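Local coordinates for protein putative glucoamylase (Bacteroides caccae ATCC 43185, PDB 4QT9) that is a putative glucoamylase with an alpha/alpha toroid fold and probably hydrolyses glycosidic bonds in glucans, at residues L24-Q29 and R83-R88; A264-L269 and A392-P397; E90-M95 and D157-I162; A76-I81 and G408-L413. All blocks are in the same frame, centred on the assembly; numbering follows the deposited sequence.

Interaction 1: L24-Q29 and R83-R88; sequences LMDTVQ and RGYVTR
Asp-26 and Gln-29, on one flank of helix 21-37, meet Arg-83 and Tyr-85 where helix 67-83 gives way to the turn before helix 88-104, so the contact joins helix 21-37 to the end of helix 67-83 and the turn after it, near the periphery of the alpha/alpha toroid. Gly-84, with a positive phi of 87°, ends helix 67-83 in a Schellman motif. Along helix 21-37, Asp-26 comes first. Its OD1 lies 4.5 Å from Arg-83 NH1, well out of the guanidinium plane, so the two feel each other only as opposite charges; its salt bridge goes instead from OD2 to Arg-406. The backbone O of Asp-26 is 3.7 Å from Tyr-85 OH. One turn on, Gln-29 runs extended beyond CG, and its amide crosses the guanidinium of Arg-83 with the planes 79° apart. OE1 sits over one guanidinium face, 3.6 Å from Arg-83 NE, without bonding to it. Glu-403 OE1 is the shared acceptor instead: it accepts a hydrogen bond from Gln-29 NE2 and forms a salt bridge with Arg-83 NE, while Gln-29 OE1 accepts from Arg-406. With both ends of the amide bonded, its rotation is fixed. A leucine in place of Gln-29 would probably leave Glu-403 and Arg-406 each short of one hydrogen bond and the guanidinium face without its amide cover. The Tyr-85 ring packs edge-to-face with Phe-33; its side chain crosses that of Gln-29 at about a right angle, amide and ring planes 64° apart, and its OH stops 3.4 Å from Gln-29 CB.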
# COMPACT_ATOMS: atom_id res chain seq x y z
N LEU A 24 -14.00 6.52 -17.72
CA LEU A 24 -13.94 5.26 -16.99
C LEU A 24 -13.09 5.43 -15.73
O LEU A 24 -13.48 4.99 -14.65
CB LEU A 24 -13.37 4.15 -17.90
CG LEU A 24 -12.94 2.82 -17.25
CD1 LEU A 24 -14.12 2.08 -16.66
CD2 LEU A 24 -12.24 1.93 -18.28
N MSE A 25 -11.92 6.09 -15.86
CA MSE A 25 -11.05 6.32 -14.72
C MSE A 25 -11.71 7.21 -13.68
O MSE A 25 -11.62 6.92 -12.49
CB MSE A 25 -9.72 6.92 -15.16
CG MSE A 25 -8.81 5.91 -15.88
SE MSE A 25 -7.06 6.67 -16.18
CE MSE A 25 -7.48 8.03 -17.55
N ASP A 26 -12.45 8.24 -14.14
CA ASP A 26 -13.18 9.16 -13.25
C ASP A 26 -14.18 8.40 -12.37
O ASP A 26 -14.18 8.58 -11.14
CB ASP A 26 -13.90 10.25 -14.06
CG ASP A 26 -13.18 11.59 -14.04
OD1 ASP A 26 -12.89 12.10 -12.91
OD2 ASP A 26 -12.95 12.16 -15.14
N THR A 27 -15.01 7.53 -12.99
CA THR A 27 -16.00 6.68 -12.29
C THR A 27 -15.32 5.74 -11.28
O THR A 27 -15.78 5.66 -10.14
CB THR A 27 -16.82 5.87 -13.31
OG1 THR A 27 -17.41 6.77 -14.24
CG2 THR A 27 -17.88 4.99 -12.66
N VAL A 28 -14.25 5.02 -11.69
CA VAL A 28 -13.54 4.07 -10.82
C VAL A 28 -12.94 4.85 -9.63
O VAL A 28 -13.10 4.42 -8.48
CB VAL A 28 -12.47 3.22 -11.59
CG1 VAL A 28 -11.62 2.36 -10.63
CG2 VAL A 28 -13.16 2.35 -12.64
N GLN A 29 -12.36 6.02 -9.90
CA GLN A 29 -11.77 6.87 -8.86
C GLN A 29 -12.82 7.37 -7.89
O GLN A 29 -12.62 7.20 -6.69
CB GLN A 29 -11.02 8.05 -9.46
CG GLN A 29 -9.59 8.13 -9.03
CD GLN A 29 -8.96 9.39 -9.56
OE1 GLN A 29 -9.10 9.76 -10.74
NE2 GLN A 29 -8.31 10.08 -8.67
N ARG A 83 -9.50 16.89 -6.45
CA ARG A 83 -10.42 16.83 -7.59
C ARG A 83 -11.75 17.53 -7.31
O ARG A 83 -12.50 17.82 -8.24
CB ARG A 83 -10.66 15.39 -8.01
CG ARG A 83 -9.42 14.79 -8.65
CD ARG A 83 -9.72 13.67 -9.61
NE ARG A 83 -8.48 13.26 -10.26
CZ ARG A 83 -8.14 13.58 -11.50
NH1 ARG A 83 -9.00 14.24 -12.28
NH2 ARG A 83 -6.97 13.21 -11.99
N GLY A 84 -12.04 17.80 -6.04
CA GLY A 84 -13.30 18.44 -5.66
C GLY A 84 -14.45 17.48 -5.44
O GLY A 84 -15.62 17.87 -5.61
N TYR A 85 -14.15 16.24 -5.03
CA TYR A 85 -15.14 15.23 -4.66
C TYR A 85 -15.86 15.70 -3.37
O TYR A 85 -17.06 15.52 -3.21
CB TYR A 85 -14.46 13.86 -4.44
CG TYR A 85 -13.89 13.16 -5.67
CD1 TYR A 85 -14.10 13.66 -6.95
CD2 TYR A 85 -13.21 11.96 -5.54
CE1 TYR A 85 -13.58 13.02 -8.07
CE2 TYR A 85 -12.69 11.30 -6.66
CZ TYR A 85 -12.89 11.83 -7.93
OH TYR A 85 -12.43 11.14 -9.04
N VAL A 86 -15.10 16.32 -2.47
CA VAL A 86 -15.55 16.94 -1.22
C VAL A 86 -15.01 18.36 -1.20
O VAL A 86 -14.04 18.66 -1.90
CB VAL A 86 -15.14 16.12 0.03
CG1 VAL A 86 -15.86 14.77 0.05
CG2 VAL A 86 -13.64 15.91 0.11
N THR A 87 -15.61 19.25 -0.40
CA THR A 87 -15.12 20.63 -0.29
C THR A 87 -13.80 20.68 0.51
O THR A 87 -13.46 19.73 1.22
CB THR A 87 -16.18 21.54 0.34
OG1 THR A 87 -16.34 21.16 1.70
CG2 THR A 87 -17.53 21.46 -0.40
N ARG A 88 -13.05 21.78 0.38
CA ARG A 88 -11.81 22.04 1.11
C ARG A 88 -12.05 21.92 2.63
O ARG A 88 -11.23 21.35 3.35
CB ARG A 88 -11.30 23.47 0.76
CG ARG A 88 -10.02 23.91 1.46
CD ARG A 88 -9.63 25.33 1.11
NE ARG A 88 -8.26 25.66 1.53
CZ ARG A 88 -7.57 26.72 1.13
NH1 ARG A 88 -8.11 27.59 0.28
NH2 ARG A 88 -6.34 26.93 1.56

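Interaction 2: A264-L269 and A392-P397; sequences AQYSFL and AIDQGP
The backbones of loop 264-269 and helix 392-397 come nearest at Tyr-266 and Pro-397, whose CA atoms are 7.0 Å apart, and the helix is kinked at Pro-397, where the proline N has no bond to the preceding turn. The contact lies deep inside the alpha/alpha toroid, close to the centre of the chain. Tyr-266 has its CG anti to the carbonyl carbon (chi1 -72°), which carries the ring across to the helix. There CE1 lies 3.8 Å from Pro-397 CG, approached obliquely, and the side chain crosses Ile-393 at a slant, with Tyr-266 OH 3.4 Å from Ile-393 CB. The ring also meets Phe-72 edge-to-face and Phe-262 with the planes at about 45°. Leu-269 adds an apolar contact, its CD2 lying 4.2 Å from Pro-397 CB, beside Phe-72 and Met-75 of helix 67-83. A phenylalanine in place of Tyr-266 would probably keep the ring against Pro-397 but cost the water between loop and helix its hydroxyl partner. That water joins the polar ends: it is 2.7 Å from Tyr-266 OH and donates a hydrogen bond of 2.6 Å to Asp-394 OD1.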
# COMPACT_ATOMS: atom_id res chain seq x y z
N ALA A 264 5.04 -4.46 -6.07
CA ALA A 264 5.43 -3.45 -7.05
C ALA A 264 4.68 -2.12 -6.85
O ALA A 264 4.96 -1.15 -7.55
CB ALA A 264 5.17 -3.99 -8.45
N GLN A 265 3.74 -2.08 -5.87
CA GLN A 265 2.83 -0.95 -5.70
C GLN A 265 2.89 -0.21 -4.39
O GLN A 265 2.90 1.01 -4.44
CB GLN A 265 1.36 -1.42 -5.92
CG GLN A 265 1.19 -2.05 -7.33
CD GLN A 265 0.06 -3.04 -7.51
OE1 GLN A 265 -0.59 -3.49 -6.55
NE2 GLN A 265 -0.22 -3.38 -8.77
N TYR A 266 2.81 -0.89 -3.22
CA TYR A 266 2.70 -0.24 -1.88
C TYR A 266 3.83 0.79 -1.59
O TYR A 266 3.52 1.90 -1.15
CB TYR A 266 2.70 -1.28 -0.75
CG TYR A 266 1.47 -2.14 -0.58
CD1 TYR A 266 0.44 -2.13 -1.52
CD2 TYR A 266 1.31 -2.94 0.56
CE1 TYR A 266 -0.70 -2.92 -1.36
CE2 TYR A 266 0.15 -3.70 0.75
CZ TYR A 266 -0.82 -3.73 -0.24
OH TYR A 266 -1.90 -4.55 -0.09
N SER A 267 5.11 0.43 -1.85
CA SER A 267 6.22 1.36 -1.60
C SER A 267 6.34 2.43 -2.69
O SER A 267 7.18 3.30 -2.56
CB SER A 267 7.55 0.61 -1.48
OG SER A 267 7.60 -0.09 -0.26
N PHE A 268 5.50 2.37 -3.74
CA PHE A 268 5.59 3.33 -4.84
C PHE A 268 4.35 4.21 -4.99
O PHE A 268 4.18 4.84 -6.03
CB PHE A 268 5.92 2.59 -6.15
CG PHE A 268 7.27 1.93 -6.05
CD1 PHE A 268 8.43 2.69 -5.98
CD2 PHE A 268 7.38 0.55 -5.95
CE1 PHE A 268 9.68 2.08 -5.86
CE2 PHE A 268 8.63 -0.06 -5.83
CZ PHE A 268 9.77 0.71 -5.78
N LEU A 269 3.54 4.33 -3.92
CA LEU A 269 2.36 5.21 -3.92
C LEU A 269 2.79 6.67 -3.76
O LEU A 269 2.25 7.55 -4.44
CB LEU A 269 1.35 4.82 -2.84
CG LEU A 269 0.77 3.40 -2.87
CD1 LEU A 269 -0.26 3.28 -1.77
CD2 LEU A 269 0.08 3.11 -4.16
N ALA A 392 -9.43 -2.41 2.59
CA ALA A 392 -8.73 -1.12 2.51
C ALA A 392 -7.42 -1.20 1.72
O ALA A 392 -7.18 -0.35 0.87
CB ALA A 392 -8.45 -0.56 3.92
N ILE A 393 -6.59 -2.23 1.99
CA ILE A 393 -5.26 -2.39 1.33
C ILE A 393 -5.38 -2.73 -0.17
O ILE A 393 -4.40 -2.62 -0.89
CB ILE A 393 -4.33 -3.40 2.07
CG1 ILE A 393 -4.90 -4.83 2.14
CG2 ILE A 393 -3.92 -2.86 3.47
CD1 ILE A 393 -3.92 -5.87 2.78
N ASP A 394 -6.55 -3.16 -0.64
CA ASP A 394 -6.69 -3.44 -2.06
C ASP A 394 -7.35 -2.23 -2.77
O ASP A 394 -6.92 -1.86 -3.85
CB ASP A 394 -7.42 -4.79 -2.31
CG ASP A 394 -6.59 -6.02 -1.87
OD1 ASP A 394 -5.39 -5.87 -1.61
OD2 ASP A 394 -7.17 -7.13 -1.75
N GLN A 395 -8.30 -1.52 -2.09
CA GLN A 395 -8.95 -0.32 -2.63
C GLN A 395 -8.01 0.89 -2.67
O GLN A 395 -8.04 1.67 -3.63
CB GLN A 395 -10.22 0.03 -1.83
CG GLN A 395 -11.30 -1.05 -1.97
CD GLN A 395 -11.53 -1.47 -3.40
OE1 GLN A 395 -11.11 -2.56 -3.83
NE2 GLN A 395 -12.21 -0.61 -4.17
N GLY A 396 -7.21 1.05 -1.64
CA GLY A 396 -6.26 2.15 -1.50
C GLY A 396 -5.36 2.35 -2.70
O GLY A 396 -5.39 3.42 -3.30
N PRO A 397 -4.61 1.31 -3.14
CA PRO A 397 -3.69 1.49 -4.28
C PRO A 397 -4.35 1.83 -5.61
O PRO A 397 -3.75 2.54 -6.39
CB PRO A 397 -2.97 0.16 -4.33
CG PRO A 397 -3.00 -0.32 -2.90
CD PRO A 397 -4.41 -0.02 -2.54
O HOH W 1 -3.12 -5.04 -2.46

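Interaction 3: E90-M95 and D157-I162; sequences EGLARM and DKEKAI
Leu-92 on helix 88-104 reaches across to helix 157-172 and touches Lys-158, Glu-159 and Ile-162, three residues on one face of that helix. The short segments run nearly parallel, at 26° to each other, with axes 10.9 Å apart, and the CA atoms of Leu-92 and Glu-159 are 7.2 Å apart. From CB, which points at the partner helix, the leucine continues with CG anti to the backbone N (chi1 -179°), and this sets the fork between the two helices. At the fork its methyls divide the work. CD1 meets Ile-162 CG1 at 3.6 Å and, on the preceding turn, Glu-159 CG at 3.9 Å. CD2 turns instead to Lys-158 CB, 4.0 Å away, its branch crossing the lysine chain at about a right angle. For the two charged residues the contact is thus made by aliphatic carbons: the carboxylate of Glu-159 goes to Arg-88 as a salt bridge and to the backbone N of Asn-156. One turn beyond Leu-92, Met-95, a selenomethionine, brings CB to 4.4 Å from Ile-162 CG2, while the rest of its chain bends away. The Met-95 chain runs inward to Ile-77, Leu-78 and Ile-81 of helix 67-83. Tyr-152, on helix 135-152, touches Met-95, Glu-159 and Ile-162, so the near-parallel pair near the edge of the toroid is backed by both helix 67-83 and helix 135-152.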
# COMPACT_ATOMS: atom_id res chain seq x y z
N GLU A 90 -14.68 20.29 4.21
CA GLU A 90 -15.00 18.89 4.53
C GLU A 90 -13.74 18.01 4.63
O GLU A 90 -13.64 17.18 5.54
CB GLU A 90 -15.94 18.29 3.49
CG GLU A 90 -17.38 18.75 3.63
CD GLU A 90 -18.29 18.37 2.47
OE1 GLU A 90 -17.82 18.32 1.31
OE2 GLU A 90 -19.49 18.16 2.73
N GLY A 91 -12.82 18.18 3.68
CA GLY A 91 -11.58 17.43 3.67
C GLY A 91 -10.70 17.72 4.87
O GLY A 91 -10.09 16.81 5.44
N LEU A 92 -10.64 18.99 5.28
CA LEU A 92 -9.87 19.42 6.46
C LEU A 92 -10.53 18.88 7.72
O LEU A 92 -9.83 18.45 8.63
CB LEU A 92 -9.75 20.96 6.52
CG LEU A 92 -8.94 21.57 7.68
CD1 LEU A 92 -7.47 21.22 7.56
CD2 LEU A 92 -9.14 23.07 7.75
N ALA A 93 -11.89 18.86 7.77
CA ALA A 93 -12.59 18.30 8.93
C ALA A 93 -12.23 16.79 9.06
O ALA A 93 -11.97 16.33 10.17
CB ALA A 93 -14.09 18.51 8.81
N ARG A 94 -12.13 16.04 7.92
CA ARG A 94 -11.76 14.62 7.98
C ARG A 94 -10.30 14.43 8.42
O ARG A 94 -10.05 13.57 9.28
CB ARG A 94 -12.02 13.90 6.64
CG ARG A 94 -11.51 12.43 6.57
CD ARG A 94 -12.17 11.49 7.57
NE ARG A 94 -13.59 11.37 7.27
CZ ARG A 94 -14.10 10.44 6.49
NH1 ARG A 94 -13.32 9.48 5.98
NH2 ARG A 94 -15.40 10.42 6.23
N MSE A 95 -9.34 15.21 7.86
CA MSE A 95 -7.92 15.12 8.23
C MSE A 95 -7.74 15.40 9.72
O MSE A 95 -6.98 14.68 10.37
CB MSE A 95 -7.03 16.08 7.40
CG MSE A 95 -6.95 15.71 5.91
SE MSE A 95 -6.64 13.79 5.52
CE MSE A 95 -6.51 13.92 3.58
N ASP A 157 -3.89 29.10 7.68
CA ASP A 157 -3.43 28.90 9.06
C ASP A 157 -3.96 27.60 9.70
O ASP A 157 -3.22 26.93 10.42
CB ASP A 157 -3.78 30.11 9.93
CG ASP A 157 -2.88 31.33 9.69
OD1 ASP A 157 -2.00 31.26 8.79
OD2 ASP A 157 -3.03 32.34 10.43
N LYS A 158 -5.21 27.22 9.42
CA LYS A 158 -5.82 26.02 9.98
C LYS A 158 -5.21 24.76 9.37
O LYS A 158 -5.03 23.76 10.07
CB LYS A 158 -7.34 26.03 9.77
CG LYS A 158 -7.99 27.27 10.38
CD LYS A 158 -9.49 27.23 10.30
CE LYS A 158 -10.05 27.44 8.92
NZ LYS A 158 -11.51 27.14 8.88
N GLU A 159 -4.89 24.82 8.07
CA GLU A 159 -4.23 23.75 7.32
C GLU A 159 -2.79 23.57 7.81
O GLU A 159 -2.38 22.44 8.06
CB GLU A 159 -4.26 24.04 5.82
CG GLU A 159 -5.61 23.72 5.20
CD GLU A 159 -5.91 24.33 3.85
OE1 GLU A 159 -5.19 25.26 3.42
OE2 GLU A 159 -6.91 23.89 3.22
N LYS A 160 -2.03 24.69 7.99
CA LYS A 160 -0.65 24.68 8.50
C LYS A 160 -0.60 24.10 9.93
O LYS A 160 0.33 23.38 10.26
CB LYS A 160 -0.01 26.08 8.48
CG LYS A 160 0.24 26.68 7.09
CD LYS A 160 1.21 27.88 7.22
CE LYS A 160 0.78 29.22 6.67
NZ LYS A 160 0.75 29.26 5.19
N ALA A 161 -1.62 24.39 10.77
CA ALA A 161 -1.70 23.83 12.13
C ALA A 161 -1.88 22.30 12.06
O ALA A 161 -1.29 21.57 12.87
CB ALA A 161 -2.85 24.46 12.90
N ILE A 162 -2.65 21.82 11.07
CA ILE A 162 -2.87 20.39 10.85
C ILE A 162 -1.55 19.75 10.45
O ILE A 162 -1.20 18.71 11.02
CB ILE A 162 -4.01 20.13 9.81
CG1 ILE A 162 -5.39 20.42 10.42
CG2 ILE A 162 -3.98 18.72 9.22
CD1 ILE A 162 -5.76 19.59 11.63

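Interaction 4: A76-I81 and G408-L413; sequences AILAGI and GLLWKL
Helix 67-83 of the alpha/alpha toroid is crossed here by the first turn of helix 409-415, whose N-cap position is held by Gly-408. Leu-78 and Ala-79 meet Leu-409, Leu-410 and Leu-413, and the side chains that touch are all apolar. Leu-78 has CG anti to its N (chi1 -152°), and it makes its closest approaches through one methyl: CD2 meets Leu-413 CD1 tip to tip at 3.7 Å. The same CD2 lies 4.0 Å from Leu-410 CD1, but there the two side chains slide past each other in opposite directions. The segments cross steeply, at 105°, with a closest approach of their axes of 10.9 Å; in the chain of the toroid the short helix follows helix 392-406. Leu-409 uses CD2 against the backbone, 4.0 Å from Ala-79 CA. The small Ala-79 side chain is consistent with this close approach; Ala-79 CB lies 4.4 Å from Leu-410 CD2. Leu-410 also packs on Val-400 and Asn-404 of helix 392-406, while Tyr-151 of helix 135-152 touches both Leu-78 and Leu-413.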
# COMPACT_ATOMS: atom_id res chain seq x y z
N ALA A 76 -5.89 8.53 -0.78
CA ALA A 76 -7.12 8.44 -1.57
C ALA A 76 -8.05 9.65 -1.26
O ALA A 76 -8.62 10.24 -2.17
CB ALA A 76 -7.82 7.12 -1.31
N ILE A 77 -8.14 10.06 0.02
CA ILE A 77 -8.97 11.19 0.43
C ILE A 77 -8.35 12.51 -0.13
O ILE A 77 -9.08 13.36 -0.65
CB ILE A 77 -9.15 11.19 1.96
CG1 ILE A 77 -10.08 10.03 2.39
CG2 ILE A 77 -9.70 12.55 2.45
CD1 ILE A 77 -10.14 9.72 3.95
N LEU A 78 -7.00 12.62 -0.08
CA LEU A 78 -6.22 13.77 -0.58
C LEU A 78 -6.48 14.00 -2.09
O LEU A 78 -6.76 15.12 -2.51
CB LEU A 78 -4.73 13.52 -0.32
CG LEU A 78 -3.79 14.70 -0.13
CD1 LEU A 78 -4.19 15.57 1.04
CD2 LEU A 78 -2.42 14.20 0.14
N ALA A 79 -6.46 12.93 -2.87
CA ALA A 79 -6.77 12.97 -4.30
C ALA A 79 -8.23 13.45 -4.53
O ALA A 79 -8.48 14.22 -5.46
CB ALA A 79 -6.57 11.58 -4.92
N GLY A 80 -9.15 13.02 -3.66
CA GLY A 80 -10.56 13.41 -3.72
C GLY A 80 -10.76 14.89 -3.44
O GLY A 80 -11.53 15.56 -4.14
N ILE A 81 -10.07 15.40 -2.42
CA ILE A 81 -10.09 16.82 -2.07
C ILE A 81 -9.58 17.62 -3.27
O ILE A 81 -10.22 18.59 -3.67
CB ILE A 81 -9.24 17.09 -0.78
CG1 ILE A 81 -9.79 16.35 0.46
CG2 ILE A 81 -9.10 18.60 -0.50
CD1 ILE A 81 -8.73 16.27 1.64
N GLY A 408 0.15 12.70 -11.26
CA GLY A 408 1.35 12.50 -10.45
C GLY A 408 1.25 13.17 -9.09
O GLY A 408 2.27 13.38 -8.44
N LEU A 409 0.02 13.48 -8.63
CA LEU A 409 -0.22 14.21 -7.38
C LEU A 409 0.45 13.60 -6.14
O LEU A 409 1.16 14.33 -5.44
CB LEU A 409 -1.73 14.39 -7.11
CG LEU A 409 -2.07 15.14 -5.80
CD1 LEU A 409 -1.65 16.60 -5.85
CD2 LEU A 409 -3.54 15.00 -5.46
N LEU A 410 0.23 12.30 -5.84
CA LEU A 410 0.80 11.76 -4.60
C LEU A 410 2.32 11.66 -4.69
O LEU A 410 2.99 11.96 -3.69
CB LEU A 410 0.17 10.42 -4.20
CG LEU A 410 -1.29 10.45 -3.74
CD1 LEU A 410 -1.55 11.51 -2.64
CD2 LEU A 410 -2.26 10.60 -4.92
N TRP A 411 2.87 11.36 -5.89
CA TRP A 411 4.32 11.36 -6.05
C TRP A 411 4.90 12.78 -5.86
O TRP A 411 5.92 12.91 -5.21
CB TRP A 411 4.73 10.84 -7.42
CG TRP A 411 4.41 9.42 -7.73
CD1 TRP A 411 4.44 8.35 -6.87
CD2 TRP A 411 4.23 8.86 -9.04
NE1 TRP A 411 4.15 7.19 -7.54
CE2 TRP A 411 4.03 7.47 -8.88
CE3 TRP A 411 4.16 9.41 -10.33
CZ2 TRP A 411 3.81 6.62 -9.97
CZ3 TRP A 411 3.99 8.57 -11.40
CH2 TRP A 411 3.78 7.20 -11.22
N LYS A 412 4.27 13.82 -6.46
CA LYS A 412 4.77 15.21 -6.33
C LYS A 412 4.83 15.62 -4.86
O LYS A 412 5.83 16.14 -4.43
CB LYS A 412 3.91 16.23 -7.11
CG LYS A 412 3.70 15.95 -8.60
CD LYS A 412 4.56 16.80 -9.53
CE LYS A 412 3.91 16.99 -10.89
NZ LYS A 412 3.95 15.76 -11.72
N LEU A 413 3.75 15.36 -4.10
CA LEU A 413 3.65 15.76 -2.70
C LEU A 413 4.70 15.05 -1.83
O LEU A 413 5.53 15.73 -1.21
CB LEU A 413 2.24 15.52 -2.17
CG LEU A 413 1.13 16.37 -2.79
CD1 LEU A 413 -0.22 15.84 -2.37
CD2 LEU A 413 1.28 17.84 -2.42

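Overall arrangement
From the N terminus, helix 21-37 meets the turn after helix 67-83 in interaction 1, which closes a first loop. Interaction 3 then closes the stretch from helix 88-104 to helix 157-172. Interaction 2 closes the stretch from loop 264-269 to the start of helix 392-406, before interaction 4 brings helix 67-83 to helix 409-415. Interactions 2 and 3 nest inside the loop of interaction 4, whereas interaction 1 crosses it. Interaction 3 touches both 1 and 4, and a probable hydrogen bond from Tyr-85 N to Gly-80 O joins 1 and 4. Phe-268 O probably accepts a hydrogen bond from Trp-411 NE1, linking loop 264-269 to helix 409-415.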